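Local atomic coordinates of cellulosome anchoring protein cohesin region (PDB entry 4JO5), a protein that binds cellulose as the family 3a carbohydrate-binding module of the cellulosomal scaffoldin CipA. Residues Ser16-Val21 and Ala160-Val165. Residues are numbered along the deposited sequence; the frame is centred on the assembly and turned at random.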
loop_
_atom_site.group_PDB
_atom_site.type_symbol
_atom_site.label_atom_id
_atom_site.label_comp_id
_atom_site.label_asym_id
_atom_site.label_seq_id
_atom_site.Cartn_x
_atom_site.Cartn_y
_atom_site.Cartn_z
ATOM N N SER A 16 14.506 -4.294 4.262
ATOM C CA SER A 16 14.838 -5.395 5.136
ATOM C C SER A 16 15.234 -6.656 4.364
ATOM O O SER A 16 16.090 -7.405 4.807
ATOM C CB SER A 16 13.647 -5.687 6.019
ATOM O OG SER A 16 14.026 -5.572 7.336
ATOM N N GLY A 17 14.617 -6.884 3.213
ATOM C CA GLY A 17 14.938 -8.035 2.395
ATOM C C GLY A 17 13.937 -9.174 2.495
ATOM O O GLY A 17 14.103 -10.207 1.800
ATOM N N ASN A 18 12.906 -9.012 3.338
ATOM C CA ASN A 18 11.890 -10.056 3.502
ATOM C C ASN A 18 10.711 -9.855 2.562
ATOM O O ASN A 18 9.986 -10.807 2.223
ATOM C CB ASN A 18 11.379 -10.147 4.954
ATOM C CG ASN A 18 11.444 -8.814 5.698
ATOM O OD1 ASN A 18 11.104 -7.767 5.148
ATOM N ND2 ASN A 18 11.900 -8.853 6.957
ATOM N N LEU A 19 10.527 -8.610 2.146
ATOM C CA LEU A 19 9.470 -8.252 1.198
ATOM C C LEU A 19 9.998 -7.464 0.023
ATOM O O LEU A 19 10.923 -6.654 0.138
ATOM C CB LEU A 19 8.430 -7.358 1.874
ATOM C CG LEU A 19 7.657 -7.996 3.013
ATOM C CD1 LEU A 19 6.685 -6.974 3.546
ATOM C CD2 LEU A 19 6.931 -9.249 2.554
ATOM N N LYS A 20 9.382 -7.702 -1.116
ATOM C CA LYS A 20 9.546 -6.849 -2.260
ATOM C C LYS A 20 8.162 -6.255 -2.464
ATOM O O LYS A 20 7.184 -6.979 -2.504
ATOM C CB LYS A 20 9.953 -7.654 -3.490
ATOM C CG LYS A 20 9.959 -6.790 -4.718
ATOM C CD LYS A 20 10.515 -7.499 -5.906
ATOM C CE LYS A 20 9.631 -8.623 -6.383
ATOM N NZ LYS A 20 10.160 -9.156 -7.687
ATOM N N VAL A 21 8.080 -4.941 -2.582
ATOM C CA VAL A 21 6.792 -4.279 -2.791
ATOM C C VAL A 21 6.803 -3.601 -4.143
ATOM O O VAL A 21 7.652 -2.731 -4.418
ATOM C CB VAL A 21 6.467 -3.207 -1.715
ATOM C CG1 VAL A 21 5.077 -2.585 -1.958
ATOM C CG2 VAL A 21 6.531 -3.793 -0.323
ATOM N N ALA A 160 5.682 -0.750 3.878
ATOM C CA ALA A 160 5.102 -1.991 4.374
ATOM C C ALA A 160 5.740 -2.281 5.718
ATOM O O ALA A 160 6.919 -1.974 5.919
ATOM C CB ALA A 160 5.377 -3.119 3.419
ATOM N N TYR A 161 4.950 -2.896 6.595
ATOM C CA TYR A 161 5.314 -3.142 7.983
ATOM C C TYR A 161 4.953 -4.569 8.334
ATOM O O TYR A 161 3.885 -5.070 7.945
ATOM C CB TYR A 161 4.539 -2.207 8.931
ATOM C CG TYR A 161 4.662 -0.755 8.553
ATOM C CD1 TYR A 161 3.953 -0.243 7.465
ATOM C CD2 TYR A 161 5.501 0.095 9.253
ATOM C CE1 TYR A 161 4.088 1.060 7.083
ATOM C CE2 TYR A 161 5.652 1.424 8.864
ATOM C CZ TYR A 161 4.940 1.891 7.767
ATOM O OH TYR A 161 5.044 3.201 7.350
ATOM N N LEU A 162 5.820 -5.222 9.088
ATOM C CA LEU A 162 5.469 -6.522 9.675
ATOM C C LEU A 162 5.416 -6.340 11.177
ATOM O O LEU A 162 6.419 -5.970 11.824
ATOM C CB LEU A 162 6.472 -7.620 9.316
ATOM C CG LEU A 162 6.594 -7.988 7.831
ATOM C CD1 LEU A 162 7.799 -8.930 7.630
ATOM C CD2 LEU A 162 5.352 -8.639 7.324
ATOM N N ASN A 163 4.230 -6.577 11.720
ATOM C CA ASN A 163 3.976 -6.335 13.137
ATOM C C ASN A 163 4.398 -4.937 13.539
ATOM O O ASN A 163 4.979 -4.762 14.597
ATOM C CB ASN A 163 4.741 -7.361 13.988
ATOM C CG ASN A 163 4.041 -7.681 15.272
ATOM O OD1 ASN A 163 2.840 -7.475 15.394
ATOM N ND2 ASN A 163 4.786 -8.192 16.246
ATOM N N GLY A 164 4.145 -3.953 12.674
ATOM C CA GLY A 164 4.466 -2.554 12.964
ATOM C C GLY A 164 5.896 -2.094 12.653
ATOM O O GLY A 164 6.226 -0.899 12.703
ATOM N N VAL A 165 6.771 -3.038 12.344
ATOM C CA VAL A 165 8.157 -2.712 12.016
ATOM C C VAL A 165 8.273 -2.418 10.529
ATOM O O VAL A 165 7.940 -3.243 9.713
ATOM C CB VAL A 165 9.068 -3.891 12.350
ATOM C CG1 VAL A 165 10.507 -3.602 11.970
ATOM C CG2 VAL A 165 8.949 -4.231 13.831
#
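The methyl group of Ala-160 sits against two branched side chains at once, with its CB 4.0 Å from CG2 of Val-21 and 4.1 Å from CD1 of Leu-19. Both partners lie on strand 19-25 with Lys-20 between them, and it is the alternation of a beta strand that turns the two inward while Lys-20 stays clear of the contact. With CG anti to the carbonyl carbon (chi1 -64°) and CD1 extended beyond it, anti to CA, Leu-19 reaches across, and the same CD1 continues toward Leu-162, whose CD2 lies 4.3 Å away. This inner end is closed by further apolar groups: Leu-54 touches both leucines, Leu-56 lies on Ala-160, and Phe-39 packs on Val-21. The contact is a small sample of how a beta sandwich is held together. Strand 19-25 belongs to one antiparallel sheet and strand 159-162 to the other; the axes of the segments 19-21 and 160-162 pass 9.4 Å apart at 157°, close to antiparallel, and the two meet through side chains alone. On the facing strand Tyr-161 alternates in its turn, starting off away from the interface, and on that far face its ring has a cation-pi contact with Arg-57. Toward solvent the packing thins. There CD1 of Leu-162 lies 4.1 Å from CG of Asn-18, whose amide comes from the opposite direction, an apolar methyl beside a polar group in a partly exposed setting. Just beyond, the chain reverses through a type I' turn from Leu-162 to Val-165, closed by paired backbone hydrogen bonds between these two residues, and its exposed tip, Asn-163 and Gly-164, leaves the interface altogether.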